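Local structure of MDM10 isoform 1 (Saccharomyces cerevisiae, 7BTX) at residues 45-50 with 57-62. The protein is a mitochondrial outer-membrane component of the ERMES complex that tethers mitochondria to the endoplasmic reticulum and also acts in late assembly of the TOM complex. Residues are numbered along the deposited sequence; the frame is centred on the assembly and turned at random.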
ATOM      1  N   LEU D  45      15.615  -1.306   9.104  1.00 38.41           N
ATOM      2  CA  LEU D  45      15.841  -1.392  10.537  1.00 38.41           C
ATOM      3  C   LEU D  45      15.284  -2.707  11.055  1.00 38.41           C
ATOM      4  O   LEU D  45      14.350  -3.266  10.480  1.00 38.41           O
ATOM      5  CB  LEU D  45      15.195  -0.226  11.287  1.00 38.41           C
ATOM      6  CG  LEU D  45      15.861   1.152  11.255  1.00 38.41           C
ATOM      7  CD1 LEU D  45      15.568   1.923   9.977  1.00 38.41           C
ATOM      8  CD2 LEU D  45      15.452   1.960  12.457  1.00 38.41           C
ATOM      9  N   GLN D  46      15.865  -3.200  12.144  1.00 35.17           N
ATOM     10  CA  GLN D  46      15.445  -4.472  12.710  1.00 35.17           C
ATOM     11  C   GLN D  46      15.810  -4.511  14.184  1.00 35.17           C
ATOM     12  O   GLN D  46      16.913  -4.125  14.560  1.00 35.17           O
ATOM     13  CB  GLN D  46      16.082  -5.651  11.970  1.00 35.17           C
ATOM     14  CG  GLN D  46      15.825  -6.992  12.617  1.00 35.17           C
ATOM     15  CD  GLN D  46      16.100  -8.147  11.707  1.00 35.17           C
ATOM     16  OE1 GLN D  46      16.471  -7.968  10.551  1.00 35.17           O
ATOM     17  NE2 GLN D  46      15.915  -9.352  12.219  1.00 35.17           N
ATOM     18  N   ILE D  47      14.878  -4.962  15.013  1.00 33.19           N
ATOM     19  CA  ILE D  47      15.135  -5.180  16.428  1.00 33.19           C
ATOM     20  C   ILE D  47      14.616  -6.563  16.790  1.00 33.19           C
ATOM     21  O   ILE D  47      13.517  -6.945  16.383  1.00 33.19           O
ATOM     22  CB  ILE D  47      14.507  -4.068  17.297  1.00 33.19           C
ATOM     23  CG1 ILE D  47      14.534  -4.424  18.785  1.00 33.19           C
ATOM     24  CG2 ILE D  47      13.127  -3.692  16.792  1.00 33.19           C
ATOM     25  CD1 ILE D  47      14.397  -3.248  19.692  1.00 33.19           C
ATOM     26  N   SER D  48      15.433  -7.334  17.502  1.00 33.03           N
ATOM     27  CA  SER D  48      15.097  -8.687  17.905  1.00 33.03           C
ATOM     28  C   SER D  48      15.218  -8.809  19.415  1.00 33.03           C
ATOM     29  O   SER D  48      15.935  -8.049  20.064  1.00 33.03           O
ATOM     30  CB  SER D  48      15.995  -9.713  17.214  1.00 33.03           C
ATOM     31  OG  SER D  48      15.693 -11.024  17.650  1.00 33.03           O
ATOM     32  N   ASN D  49      14.520  -9.792  19.970  1.00 34.32           N
ATOM     33  CA  ASN D  49      14.193  -9.780  21.388  1.00 34.32           C
ATOM     34  C   ASN D  49      14.153 -11.209  21.909  1.00 34.32           C
ATOM     35  O   ASN D  49      14.591 -12.148  21.242  1.00 34.32           O
ATOM     36  CB  ASN D  49      12.847  -9.082  21.603  1.00 34.32           C
ATOM     37  CG  ASN D  49      12.828  -8.223  22.821  1.00 34.32           C
ATOM     38  OD1 ASN D  49      13.821  -7.593  23.165  1.00 34.32           O
ATOM     39  ND2 ASN D  49      11.701  -8.210  23.506  1.00 34.32           N
ATOM     40  N   LYS D  50      13.608 -11.369  23.110  1.00 37.38           N
ATOM     41  CA  LYS D  50      13.362 -12.684  23.692  1.00 37.38           C
ATOM     42  C   LYS D  50      12.215 -12.545  24.676  1.00 37.38           C
ATOM     43  O   LYS D  50      12.320 -11.782  25.639  1.00 37.38           O
ATOM     44  CB  LYS D  50      14.605 -13.219  24.383  1.00 37.38           C
ATOM     45  CG  LYS D  50      14.586 -14.712  24.612  1.00 37.38           C
ATOM     46  CD  LYS D  50      15.978 -15.229  24.873  1.00 37.38           C
ATOM     47  CE  LYS D  50      15.946 -16.582  25.545  1.00 37.38           C
ATOM     48  NZ  LYS D  50      15.236 -17.578  24.711  1.00 37.38           N
ATOM     49  N   ASN D  57      11.268 -12.847  19.681  1.00 32.26           N
ATOM     50  CA  ASN D  57      10.521 -11.914  18.860  1.00 32.26           C
ATOM     51  C   ASN D  57      11.454 -11.115  17.975  1.00 32.26           C
ATOM     52  O   ASN D  57      12.503 -10.653  18.421  1.00 32.26           O
ATOM     53  CB  ASN D  57       9.693 -10.966  19.717  1.00 32.26           C
ATOM     54  CG  ASN D  57       8.316 -11.487  19.974  1.00 32.26           C
ATOM     55  OD1 ASN D  57       7.600 -11.826  19.044  1.00 32.26           O
ATOM     56  ND2 ASN D  57       7.948 -11.595  21.232  1.00 32.26           N
ATOM     57  N   SER D  58      11.057 -10.957  16.721  1.00 32.33           N
ATOM     58  CA  SER D  58      11.748 -10.122  15.758  1.00 32.33           C
ATOM     59  C   SER D  58      10.777  -9.089  15.215  1.00 32.33           C
ATOM     60  O   SER D  58       9.562  -9.265  15.271  1.00 32.33           O
ATOM     61  CB  SER D  58      12.321 -10.960  14.615  1.00 32.33           C
ATOM     62  OG  SER D  58      12.933 -10.146  13.633  1.00 32.33           O
ATOM     63  N   LEU D  59      11.330  -7.992  14.708  1.00 32.35           N
ATOM     64  CA  LEU D  59      10.545  -6.953  14.055  1.00 32.35           C
ATOM     65  C   LEU D  59      11.448  -6.206  13.101  1.00 32.35           C
ATOM     66  O   LEU D  59      12.555  -5.827  13.476  1.00 32.35           O
ATOM     67  CB  LEU D  59       9.943  -5.985  15.069  1.00 32.35           C
ATOM     68  CG  LEU D  59       9.038  -4.838  14.623  1.00 32.35           C
ATOM     69  CD1 LEU D  59       8.041  -4.676  15.663  1.00 32.35           C
ATOM     70  CD2 LEU D  59       9.765  -3.520  14.490  1.00 32.35           C
ATOM     71  N   ASP D  60      10.969  -5.971  11.889  1.00 36.93           N
ATOM     72  CA  ASP D  60      11.719  -5.181  10.934  1.00 36.93           C
ATOM     73  C   ASP D  60      10.779  -4.294  10.141  1.00 36.93           C
ATOM     74  O   ASP D  60       9.621  -4.638   9.904  1.00 36.93           O
ATOM     75  CB  ASP D  60      12.529  -6.058   9.980  1.00 36.93           C
ATOM     76  CG  ASP D  60      11.732  -7.213   9.434  1.00 36.93           C
ATOM     77  OD1 ASP D  60      10.687  -7.531  10.023  1.00 36.93           O
ATOM     78  OD2 ASP D  60      12.140  -7.798   8.409  1.00 36.93           O
ATOM     79  N   PHE D  61      11.297  -3.141   9.740  1.00 40.05           N
ATOM     80  CA  PHE D  61      10.616  -2.275   8.794  1.00 40.05           C
ATOM     81  C   PHE D  61      11.672  -1.585   7.953  1.00 40.05           C
ATOM     82  O   PHE D  61      12.755  -1.264   8.443  1.00 40.05           O
ATOM     83  CB  PHE D  61       9.712  -1.243   9.484  1.00 40.05           C
ATOM     84  CG  PHE D  61      10.437  -0.255  10.351  1.00 40.05           C
ATOM     85  CD1 PHE D  61      10.783  -0.578  11.652  1.00 40.05           C
ATOM     86  CD2 PHE D  61      10.730   1.014   9.880  1.00 40.05           C
ATOM     87  CE1 PHE D  61      11.435   0.331  12.458  1.00 40.05           C
ATOM     88  CE2 PHE D  61      11.385   1.926  10.677  1.00 40.05           C
ATOM     89  CZ  PHE D  61      11.734   1.587  11.970  1.00 40.05           C
ATOM     90  N   SER D  62      11.355  -1.370   6.690  1.00 46.80           N
ATOM     91  CA  SER D  62      12.231  -0.663   5.781  1.00 46.80           C
ATOM     92  C   SER D  62      11.501   0.543   5.214  1.00 46.80           C
ATOM     93  O   SER D  62      10.384   0.868   5.615  1.00 46.80           O
ATOM     94  CB  SER D  62      12.713  -1.588   4.664  1.00 46.80           C
ATOM     95  OG  SER D  62      11.629  -2.033   3.875  1.00 46.80           O
TER
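Leu45 and Phe61 pair at the open end of an antiparallel beta hairpin, made by the first two strands of the Mdm10 beta-barrel, in which strand 45-48 runs against strand 57-62. The amino-terminal strand also runs parallel to the carboxy-terminal strand 491-492, through backbone bonds of Gln46 and Ser48 to Tyr491, closing the barrel by a parallel pairing of first and last strands, as in mitochondrial porins. The hairpin illustrates how side chains that alternate along paired strands separate into an apolar and a polar face. Leu45 with Phe61 and Ile47 with Leu59 form hydrogen-bonded pairs, and their apolar side chains share one face; the non-hydrogen-bonded pairs Gln46 with Asp60 and Ser48 with Ser58 put polar groups on the other. Leu45 N donates to Phe61 O at 2.9 Å with an N-H...O angle of 167°, and Ile47 N reaches Leu59 O at 2.9 Å, whereas the return bond from Leu59 N to Ile47 O is weak. Toward the turn, Asn57 O accepts weak bonds from both Asn49 N and Ser48 OG. On the polar face the extended Gln46 side chain, its CG opposite the backbone N (chi1 173°), reaches diagonally over the neighbouring strand and brings NE2 to 3.4 Å from Ser58 OG. The chain of another protein packs against Ile47 and Leu59, so part of the apolar face is covered at an interface between proteins. Within the hairpin, Ile47 CG2 touches Leu59 CD2 at 4.1 Å. Phe61 CG sits between the backbone N and the carbonyl carbon (chi1 64°), which sets the ring alongside Leu45: Leu45 CB makes a CH-pi contact over one face, 4.2 Å from the ring centroid, while Leu45 CD2 meets Phe61 CZ at 3.8 Å.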